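PDB 2OLM: Arf-GAP domain and FG repeat-containing protein 1 from Homo sapiens, which is required for vesicle docking or fusion in acrosome formation and helps HIV-1 Rev move viral RNA to the cytoplasm, its Arf-GAP domain being the part described here. Local coordinates for residues C28-Q33 with E114-K119; Q90-L95 with E121-Y126; V39-G44 with E78-H83. One frame throughout, in Å; residues are numbered along the deposited sequence. Where two conformers were deposited one is given.

Contact 1 (C28-Q33 with E114-K119). With ZN (zinc ion), chain B.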
loop_
_atom_site.group_PDB
_atom_site.type_symbol
_atom_site.label_atom_id
_atom_site.label_comp_id
_atom_site.label_asym_id
_atom_site.label_seq_id
_atom_site.Cartn_x
_atom_site.Cartn_y
_atom_site.Cartn_z
ATOM N N CYS A 28 12.426 -4.130 11.484
ATOM C CA CYS A 28 13.390 -2.998 11.329
ATOM C C CYS A 28 14.796 -3.563 11.183
ATOM O O CYS A 28 15.238 -4.344 12.010
ATOM C CB CYS A 28 13.332 -2.091 12.531
ATOM S SG CYS A 28 14.517 -0.795 12.435
ATOM N N PHE A 29 15.542 -3.113 10.163
ATOM C CA PHE A 29 16.921 -3.568 9.942
ATOM C C PHE A 29 17.855 -3.185 11.082
ATOM O O PHE A 29 18.858 -3.855 11.292
ATOM C CB PHE A 29 17.455 -2.990 8.659
ATOM C CG PHE A 29 18.818 -3.468 8.337
ATOM C CD1 PHE A 29 19.077 -4.803 8.210
ATOM C CD2 PHE A 29 19.858 -2.556 8.165
ATOM C CE1 PHE A 29 20.368 -5.263 7.996
ATOM C CE2 PHE A 29 21.146 -3.013 7.905
ATOM C CZ PHE A 29 21.388 -4.355 7.808
ATOM N N ASP A 30 17.597 -2.098 11.782
ATOM C CA ASP A 30 18.502 -1.611 12.787
ATOM C C ASP A 30 18.239 -2.085 14.199
ATOM O O ASP A 30 19.185 -2.400 14.934
ATOM C CB ASP A 30 18.643 -0.063 12.713
ATOM C CG ASP A 30 19.301 0.370 11.424
ATOM O OD1 ASP A 30 20.401 -0.199 11.106
ATOM O OD2 ASP A 30 18.733 1.228 10.720
ATOM N N CYS A 31 16.978 -2.133 14.603
ATOM C CA CYS A 31 16.654 -2.641 15.949
ATOM C C CYS A 31 16.044 -4.031 16.011
ATOM O O CYS A 31 16.048 -4.630 17.112
ATOM C CB CYS A 31 15.765 -1.654 16.713
ATOM S SG CYS A 31 14.048 -1.552 16.141
ATOM N N ASP A 32 15.490 -4.526 14.908
ATOM C CA ASP A 32 14.848 -5.848 14.866
ATOM C C ASP A 32 13.702 -5.971 15.862
ATOM O O ASP A 32 13.316 -7.099 16.200
ATOM C CB ASP A 32 15.895 -6.957 15.124
ATOM C CG ASP A 32 15.421 -8.322 14.678
ATOM O OD1 ASP A 32 14.941 -8.434 13.561
ATOM O OD2 ASP A 32 15.539 -9.295 15.479
ATOM N N GLN A 33 13.141 -4.849 16.309
ATOM C CA GLN A 33 12.171 -4.884 17.435
ATOM C C GLN A 33 10.764 -4.666 16.983
ATOM O O GLN A 33 9.832 -4.952 17.735
ATOM C CB GLN A 33 12.471 -3.812 18.482
ATOM C CG GLN A 33 13.709 -4.031 19.321
ATOM C CD GLN A 33 13.759 -3.137 20.550
ATOM O OE1 GLN A 33 13.480 -1.935 20.481
ATOM N NE2 GLN A 33 14.142 -3.715 21.679
ATOM N N GLU A 114 25.475 5.909 18.822
ATOM C CA GLU A 114 26.819 5.357 18.874
ATOM C C GLU A 114 26.837 4.019 18.124
ATOM O O GLU A 114 27.778 3.727 17.396
ATOM C CB GLU A 114 27.267 5.138 20.339
ATOM N N PHE A 115 25.777 3.235 18.306
ATOM C CA PHE A 115 25.638 1.935 17.619
ATOM C C PHE A 115 25.538 2.091 16.102
ATOM O O PHE A 115 26.242 1.423 15.350
ATOM C CB PHE A 115 24.443 1.185 18.151
ATOM C CG PHE A 115 24.097 -0.056 17.337
ATOM C CD1 PHE A 115 24.902 -1.189 17.375
ATOM C CD2 PHE A 115 22.972 -0.093 16.553
ATOM C CE1 PHE A 115 24.570 -2.310 16.645
ATOM C CE2 PHE A 115 22.660 -1.218 15.800
ATOM C CZ PHE A 115 23.473 -2.330 15.862
ATOM N N LEU A 116 24.702 3.007 15.641
ATOM C CA LEU A 116 24.557 3.269 14.220
ATOM C C LEU A 116 25.869 3.817 13.621
ATOM O O LEU A 116 26.231 3.482 12.493
ATOM C CB LEU A 116 23.395 4.215 13.952
ATOM C CG LEU A 116 22.032 3.728 14.354
ATOM C CD1 LEU A 116 21.017 4.895 14.176
ATOM C CD2 LEU A 116 21.603 2.556 13.596
ATOM N N GLN A 117 26.601 4.635 14.371
ATOM C CA GLN A 117 27.951 5.041 13.950
ATOM C C GLN A 117 28.887 3.854 13.774
ATOM O O GLN A 117 29.625 3.783 12.796
ATOM C CB GLN A 117 28.557 6.077 14.879
ATOM C CG GLN A 117 27.866 7.412 14.786
ATOM C CD GLN A 117 28.445 8.468 15.698
ATOM O OE1 GLN A 117 28.177 9.652 15.491
ATOM N NE2 GLN A 117 29.216 8.069 16.701
ATOM N N GLU A 118 28.860 2.938 14.747
ATOM C CA GLU A 118 29.711 1.749 14.627
ATOM C C GLU A 118 29.304 0.912 13.446
ATOM O O GLU A 118 30.154 0.380 12.749
ATOM C CB GLU A 118 29.711 0.954 15.930
ATOM C CG GLU A 118 30.599 1.623 16.971
ATOM C CD GLU A 118 30.915 0.760 18.141
ATOM O OE1 GLU A 118 30.226 -0.274 18.332
ATOM O OE2 GLU A 118 31.825 1.181 18.891
ATOM N N LYS A 119 28.010 0.853 13.169
ATOM C CA LYS A 119 27.483 -0.011 12.103
ATOM C C LYS A 119 27.848 0.533 10.715
ATOM O O LYS A 119 28.331 -0.196 9.846
ATOM C CB LYS A 119 25.962 -0.180 12.240
ATOM C CG LYS A 119 25.314 -1.117 11.288
ATOM C CD LYS A 119 23.858 -1.377 11.692
ATOM C CE LYS A 119 23.140 -2.275 10.720
ATOM N NZ LYS A 119 21.697 -2.593 11.128
HETATM ZN ZN ZN B . 14.109 0.151 14.603
HETATM O O HOH W 1 21.364 -3.681 13.710
#

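Contact 2 (Q90-L95 with E121-Y126)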
loop_
_atom_site.group_PDB
_atom_site.type_symbol
_atom_site.label_atom_id
_atom_site.label_comp_id
_atom_site.label_asym_id
_atom_site.label_seq_id
_atom_site.Cartn_x
_atom_site.Cartn_y
_atom_site.Cartn_z
ATOM N N GLN A 90 23.952 -8.951 5.135
ATOM C CA GLN A 90 25.189 -9.586 4.708
ATOM C C GLN A 90 26.353 -8.587 4.599
ATOM O O GLN A 90 27.532 -8.973 4.711
ATOM C CB GLN A 90 24.967 -10.308 3.390
ATOM C CG GLN A 90 23.931 -11.449 3.495
ATOM C CD GLN A 90 24.355 -12.519 4.475
ATOM O OE1 GLN A 90 25.540 -12.823 4.580
ATOM N NE2 GLN A 90 23.402 -13.067 5.227
ATOM N N ILE A 91 26.037 -7.313 4.392
ATOM C CA ILE A 91 27.028 -6.234 4.263
ATOM C C ILE A 91 27.292 -5.612 5.635
ATOM O O ILE A 91 28.337 -5.824 6.248
ATOM C CB ILE A 91 26.542 -5.159 3.239
ATOM C CG1 ILE A 91 26.414 -5.810 1.860
ATOM C CG2 ILE A 91 27.488 -3.941 3.236
ATOM C CD1 ILE A 91 25.556 -4.982 0.861
ATOM N N TRP A 92 26.309 -4.896 6.136
ATOM C CA TRP A 92 26.486 -4.078 7.335
ATOM C C TRP A 92 26.573 -4.889 8.643
ATOM O O TRP A 92 27.102 -4.406 9.650
ATOM C CB TRP A 92 25.343 -3.029 7.416
ATOM C CG TRP A 92 25.300 -2.189 6.208
ATOM C CD1 TRP A 92 24.422 -2.303 5.165
ATOM C CD2 TRP A 92 26.211 -1.142 5.857
ATOM N NE1 TRP A 92 24.743 -1.397 4.171
ATOM C CE2 TRP A 92 25.830 -0.672 4.588
ATOM C CE3 TRP A 92 27.306 -0.551 6.503
ATOM C CZ2 TRP A 92 26.538 0.354 3.924
ATOM C CZ3 TRP A 92 27.976 0.486 5.880
ATOM C CH2 TRP A 92 27.592 0.917 4.587
ATOM N N LEU A 93 26.012 -6.100 8.611
ATOM C CA LEU A 93 26.036 -6.996 9.741
ATOM C C LEU A 93 26.695 -8.326 9.321
ATOM O O LEU A 93 26.456 -9.359 9.963
ATOM C CB LEU A 93 24.616 -7.275 10.281
ATOM C CG LEU A 93 23.873 -6.062 10.796
ATOM C CD1 LEU A 93 22.428 -6.437 11.072
ATOM C CD2 LEU A 93 24.569 -5.459 12.015
ATOM N N GLY A 94 27.547 -8.322 8.305
ATOM C CA GLY A 94 28.137 -9.582 7.827
ATOM C C GLY A 94 28.967 -10.279 8.866
ATOM O O GLY A 94 29.081 -11.526 8.836
ATOM N N LEU A 95 29.544 -9.546 9.806
ATOM C CA LEU A 95 30.386 -10.126 10.903
ATOM C C LEU A 95 29.669 -10.177 12.248
ATOM O O LEU A 95 30.235 -10.632 13.238
ATOM C CB LEU A 95 31.733 -9.364 11.019
ATOM C CG LEU A 95 32.490 -9.225 9.719
ATOM C CD1 LEU A 95 33.801 -8.433 9.949
ATOM C CD2 LEU A 95 32.755 -10.607 9.062
ATOM N N GLU A 121 29.365 3.909 9.907
ATOM C CA GLU A 121 30.507 4.823 9.710
ATOM C C GLU A 121 31.829 4.115 9.977
ATOM O O GLU A 121 32.718 4.054 9.104
ATOM C CB GLU A 121 30.361 6.085 10.563
ATOM C CG GLU A 121 29.065 6.860 10.323
ATOM C CD GLU A 121 28.951 8.153 11.086
ATOM O OE1 GLU A 121 29.841 8.462 11.894
ATOM O OE2 GLU A 121 27.958 8.857 10.850
ATOM N N LYS A 122 31.938 3.535 11.174
ATOM C CA LYS A 122 33.156 2.818 11.544
ATOM C C LYS A 122 33.193 1.396 10.970
ATOM O O LYS A 122 34.264 0.803 10.922
ATOM C CB LYS A 122 33.304 2.793 13.042
ATOM C CG LYS A 122 33.375 4.207 13.652
ATOM C CD LYS A 122 33.435 4.183 15.128
ATOM C CE LYS A 122 33.444 5.582 15.711
ATOM N NZ LYS A 122 32.967 5.560 17.124
ATOM N N LYS A 123 32.042 0.863 10.545
ATOM C CA LYS A 123 31.991 -0.418 9.855
ATOM C C LYS A 123 32.521 -1.559 10.720
ATOM O O LYS A 123 33.277 -2.424 10.250
ATOM C CB LYS A 123 32.712 -0.303 8.506
ATOM C CG LYS A 123 31.865 0.427 7.532
ATOM C CD LYS A 123 32.616 0.852 6.311
ATOM C CE LYS A 123 31.661 1.530 5.352
ATOM N NZ LYS A 123 32.380 2.111 4.199
ATOM N N ARG A 124 32.077 -1.602 11.948
ATOM C CA ARG A 124 32.569 -2.597 12.890
ATOM C C ARG A 124 32.267 -4.042 12.434
ATOM O O ARG A 124 33.090 -4.955 12.722
ATOM C CB ARG A 124 31.948 -2.359 14.251
ATOM C CG ARG A 124 32.338 -3.398 15.307
ATOM C CD ARG A 124 31.975 -2.892 16.666
ATOM N NE ARG A 124 32.296 -3.871 17.701
ATOM C CZ ARG A 124 32.006 -3.710 18.981
ATOM N NH1 ARG A 124 31.452 -2.581 19.389
ATOM N NH2 ARG A 124 32.316 -4.663 19.857
ATOM N N TRP A 125 31.138 -4.284 11.780
ATOM C CA TRP A 125 30.689 -5.661 11.443
ATOM C C TRP A 125 30.592 -5.869 9.951
ATOM O O TRP A 125 29.843 -6.720 9.477
ATOM C CB TRP A 125 29.310 -5.952 12.091
ATOM C CG TRP A 125 29.294 -5.776 13.555
ATOM C CD1 TRP A 125 29.779 -6.666 14.501
ATOM C CD2 TRP A 125 28.793 -4.650 14.314
ATOM N NE1 TRP A 125 29.597 -6.165 15.762
ATOM C CE2 TRP A 125 28.998 -4.924 15.672
ATOM C CE3 TRP A 125 28.172 -3.440 13.959
ATOM C CZ2 TRP A 125 28.630 -4.037 16.675
ATOM C CZ3 TRP A 125 27.813 -2.568 14.962
ATOM C CH2 TRP A 125 28.032 -2.872 16.298
ATOM N N TYR A 126 31.336 -5.061 9.186
ATOM C CA TYR A 126 31.096 -4.878 7.768
ATOM C C TYR A 126 31.841 -5.885 6.896
ATOM O O TYR A 126 33.039 -6.138 7.117
ATOM C CB TYR A 126 31.560 -3.459 7.423
ATOM C CG TYR A 126 31.471 -2.988 5.982
ATOM C CD1 TYR A 126 30.304 -2.411 5.490
ATOM C CD2 TYR A 126 32.572 -3.027 5.138
ATOM C CE1 TYR A 126 30.224 -1.940 4.189
ATOM C CE2 TYR A 126 32.509 -2.550 3.879
ATOM C CZ TYR A 126 31.336 -1.998 3.388
ATOM O OH TYR A 126 31.290 -1.474 2.101
#

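Contact 3 (V39-G44 with E78-H83)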
loop_
_atom_site.group_PDB
_atom_site.type_symbol
_atom_site.label_atom_id
_atom_site.label_comp_id
_atom_site.label_asym_id
_atom_site.label_seq_id
_atom_site.Cartn_x
_atom_site.Cartn_y
_atom_site.Cartn_z
ATOM N N VAL A 39 11.650 3.499 4.576
ATOM C CA VAL A 39 12.830 2.940 3.899
ATOM C C VAL A 39 13.990 3.898 4.056
ATOM O O VAL A 39 13.858 5.125 3.982
ATOM C CB VAL A 39 12.642 2.632 2.412
ATOM C CG1 VAL A 39 11.688 1.403 2.204
ATOM C CG2 VAL A 39 12.180 3.863 1.663
ATOM N N ASN A 40 15.154 3.307 4.337
ATOM C CA ASN A 40 16.403 4.023 4.400
ATOM C C ASN A 40 17.023 3.882 3.033
ATOM O O ASN A 40 17.587 2.844 2.687
ATOM C CB ASN A 40 17.308 3.486 5.479
ATOM C CG ASN A 40 18.643 4.134 5.496
ATOM O OD1 ASN A 40 18.915 4.941 4.631
ATOM N ND2 ASN A 40 19.495 3.792 6.487
ATOM N N MET A 41 16.849 4.916 2.209
ATOM C CA MET A 41 17.342 4.927 0.834
ATOM C C MET A 41 18.846 5.010 0.703
ATOM O O MET A 41 19.389 4.676 -0.331
ATOM C CB MET A 41 16.703 6.113 0.056
ATOM C CG MET A 41 15.214 5.865 -0.325
ATOM S SD MET A 41 14.919 4.369 -1.301
ATOM C CE MET A 41 16.083 4.535 -2.557
ATOM N N THR A 42 19.522 5.434 1.750
ATOM C CA THR A 42 20.979 5.471 1.757
ATOM C C THR A 42 21.582 4.096 1.615
ATOM O O THR A 42 22.555 3.920 0.871
ATOM C CB THR A 42 21.486 6.196 3.021
ATOM O OG1 THR A 42 21.053 7.564 2.999
ATOM C CG2 THR A 42 23.015 6.116 3.162
ATOM N N VAL A 43 21.015 3.092 2.314
ATOM C CA VAL A 43 21.516 1.741 2.228
ATOM C C VAL A 43 20.553 0.725 1.627
ATOM O O VAL A 43 20.981 -0.394 1.298
ATOM C CB VAL A 43 22.010 1.190 3.566
ATOM C CG1 VAL A 43 23.118 2.095 4.145
ATOM C CG2 VAL A 43 20.877 0.990 4.571
ATOM N N GLY A 44 19.273 1.091 1.446
ATOM C CA GLY A 44 18.292 0.162 0.878
ATOM C C GLY A 44 17.629 -0.760 1.874
ATOM O O GLY A 44 17.370 -1.929 1.558
ATOM N N GLU A 78 13.512 -0.145 -7.806
ATOM C CA GLU A 78 14.495 -1.118 -8.293
ATOM C C GLU A 78 15.733 -1.210 -7.411
ATOM O O GLU A 78 16.260 -2.299 -7.192
ATOM C CB GLU A 78 14.889 -0.827 -9.722
ATOM C CG GLU A 78 13.710 -1.044 -10.690
ATOM C CD GLU A 78 14.021 -0.833 -12.124
ATOM O OE1 GLU A 78 15.145 -0.433 -12.458
ATOM O OE2 GLU A 78 13.117 -1.063 -12.932
ATOM N N PHE A 79 16.171 -0.082 -6.866
ATOM C CA PHE A 79 17.258 -0.126 -5.902
ATOM C C PHE A 79 16.893 -0.986 -4.704
ATOM O O PHE A 79 17.653 -1.800 -4.222
ATOM C CB PHE A 79 17.613 1.311 -5.463
ATOM C CG PHE A 79 18.719 1.366 -4.455
ATOM C CD1 PHE A 79 20.029 1.190 -4.883
ATOM C CD2 PHE A 79 18.471 1.518 -3.098
ATOM C CE1 PHE A 79 21.085 1.225 -3.994
ATOM C CE2 PHE A 79 19.559 1.535 -2.195
ATOM C CZ PHE A 79 20.856 1.370 -2.680
ATOM N N LEU A 80 15.693 -0.785 -4.183
ATOM C CA LEU A 80 15.230 -1.554 -3.046
ATOM C C LEU A 80 15.123 -3.052 -3.359
ATOM O O LEU A 80 15.415 -3.878 -2.524
ATOM C CB LEU A 80 13.879 -1.019 -2.570
ATOM C CG LEU A 80 13.911 0.335 -1.885
ATOM C CD1 LEU A 80 12.506 0.941 -1.709
ATOM C CD2 LEU A 80 14.639 0.282 -0.548
ATOM N N GLN A 81 14.697 -3.372 -4.576
ATOM C CA GLN A 81 14.601 -4.775 -4.998
ATOM C C GLN A 81 15.958 -5.444 -4.988
ATOM O O GLN A 81 16.055 -6.630 -4.700
ATOM C CB GLN A 81 14.011 -4.875 -6.391
ATOM C CG GLN A 81 12.525 -4.566 -6.385
ATOM C CD GLN A 81 11.927 -4.682 -7.759
ATOM O OE1 GLN A 81 12.586 -4.374 -8.768
ATOM N NE2 GLN A 81 10.674 -5.123 -7.825
ATOM N N LYS A 82 17.002 -4.685 -5.316
ATOM C CA LYS A 82 18.382 -5.209 -5.323
ATOM C C LYS A 82 19.027 -5.193 -3.942
ATOM O O LYS A 82 20.124 -5.745 -3.754
ATOM C CB LYS A 82 19.236 -4.397 -6.285
ATOM C CG LYS A 82 18.827 -4.577 -7.711
ATOM C CD LYS A 82 19.760 -3.802 -8.646
ATOM C CE LYS A 82 19.233 -3.784 -10.076
ATOM N NZ LYS A 82 18.355 -2.604 -10.372
ATOM N N HIS A 83 18.368 -4.548 -2.979
ATOM C CA HIS A 83 18.855 -4.450 -1.616
ATOM C C HIS A 83 17.840 -5.078 -0.666
ATOM O O HIS A 83 17.558 -6.278 -0.815
ATOM C CB HIS A 83 19.257 -2.988 -1.298
ATOM C CG HIS A 83 20.423 -2.540 -2.095
ATOM N ND1 HIS A 83 20.308 -2.139 -3.404
ATOM C CD2 HIS A 83 21.748 -2.579 -1.813
ATOM C CE1 HIS A 83 21.521 -1.868 -3.871
ATOM N NE2 HIS A 83 22.406 -2.149 -2.931
#

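Contact 1 (C28-Q33 with E114-K119)
Lys119 reaches from helix 109-121 into the zinc-binding loop and puts its ammonium group between Phe29 and Asp30. The ionic part is a salt bridge, with Lys119 NZ 2.7 Å from Asp30 OD1; NZ comes to the anti side of the carboxylate, 23° out of its plane. A lysine suits this place because its chain is long and here fully extended: with CG anti to the backbone N (chi1 -175°) and every later torsion near 180°, it spans the gap and delivers the charge to a buried acid. The same OD1 is also hydrogen-bonded by the hydroxyl of Tyr120, so two donors hold it. The cation-pi part comes from Phe29, whose ring has Lys119 NZ over one face, 3.7 Å from the ring centroid and displaced toward the CE2 rim. A water adds a third link, accepting from Lys119 NZ at 2.8 Å and donating to Asp30 O. Van der Waals contact is modest: the Leu116 methyl CD2 lies against the carboxylate carbon, 3.8 Å from Asp30 CG, the two side chains crossing at about a right angle. The loop itself is shaped by zinc, bound by Cys28 SG and Cys31 SG together with Cys48 and Cys51, and Cys31 N donates to Cys28 SG. Around this, Phe29 rests on helix 84-92, Asp30 and Leu116 meet helix 49-55, and Cys28 and Asp30 touch Val47 of strand 45-47.

Contact 2 (Q90-L95 with E121-Y126)
Trp92 and Tyr126 lie side by side and point the same way; the six-membered ring of Trp92 and the Tyr126 ring are inclined at 56°, centroids 5.1 Å apart, an oblique pair, neither stacked nor edge-to-face. Tyr126 CE1 stands over one face of the indole, near its rim, while Trp92 CE3 comes to the edge of the phenol ring, 3.7 Å from Tyr126 CD1. Having CG anti to the backbone N (chi1 178°) carries the Tyr126 ring back along the end of helix 84-92, where Ile91 CG2 packs 3.5 Å from Tyr126 CE1. A branched Ile91 suits this spot, since its methyl also meets the Trp92 face. Lys123 contributes its aliphatic length: in the conformer described, CD sits over the centre of the Tyr126 ring, and CE lies 3.9 Å from Trp92 CZ3. The backbones meet where Leu95 N donates to Trp125 O at 2.9 Å; the Leu95 side chain then lies against that peptide. Tyr126 CA-H also points at Ile91 O, 3.3 Å from CA. Gly94, with no side chain, lets the turn pass close by Gln90 O. Beyond the pair, Trp125 packs on Phe115, Glu118 and Lys119 of helix 109-121, and Ile91 reaches Pro129 and Ala132 of helix 129-133.

Contact 3 (V39-G44 with E78-H83)
The end of strand 38-40, in the middle of the three-stranded antiparallel sheet, and the turn that leads to strand 45-47 pack here against the C-terminal end of helix 74-82. Gly44 lies at the heart of the contact: its CA is 3.6 Å from Phe79 CE2 and 3.9 Å from Leu80 CD2. Glycine suits the place: its positive phi (86°) is one that glycine takes easily, and having no side chain it lets Phe79, Leu80 and His83 come close. His83 CB in turn lies 3.6 Å from Gly44 O. Leu80 spreads its two methyls over different neighbours, CD1 meeting Val39 CG1 at 4.0 Å in the conformer described and CD2 the glycine, while the Met41 side chain crosses Leu80 at about a right angle, SD lying near CD2. The flexible Met41 chain, bent at both chi2 and chi3, runs past Phe79 in the opposite direction and brings CE to 3.9 Å from Phe79 CD2.

The turn begins with an Asx turn, Asn40 OD1 accepting from Thr42 N at 3.0 Å; Gly44 N then bonds to Asn40 O. Asn40 ND2 is tied separately to His62. On the helix side, His83 ND1 donates in its own ring plane to Phe79 O, at 2.8 Å; this bond helps fix the imidazole, and ND1 lies over the centre of the Phe79 ring. A histidine thus ties down a carbonyl near the helix end while packing on the phenylalanine. Leu80 also touches Met19 of helix 3-20, and Val39 touches Phe46 of strand 45-47.

In the fold
After helix 3-20 the chain enters the zinc finger, and its first loop, 28-33, waits for helix 109-121 to close contact 1, and with it the longest of the three loops. Within that span lies contact 3, which joins strand 38-40 and the following turn to helix 74-82. Helix 84-92 follows, and its end opens contact 2 before helix 109-121 is reached; contact 2 closes only beyond that helix, so it crosses contact 1 and stands in series with contact 3. Contacts 1 and 2 touch directly, notably through the Glu118-Arg124 salt bridge. Contact 3, about 17 Å from contact 2 between centres, meets it where Val43 packs on Trp92. Together they tie the zinc-binding loop and the sheet to helices 74-82, 84-92 and 109-121.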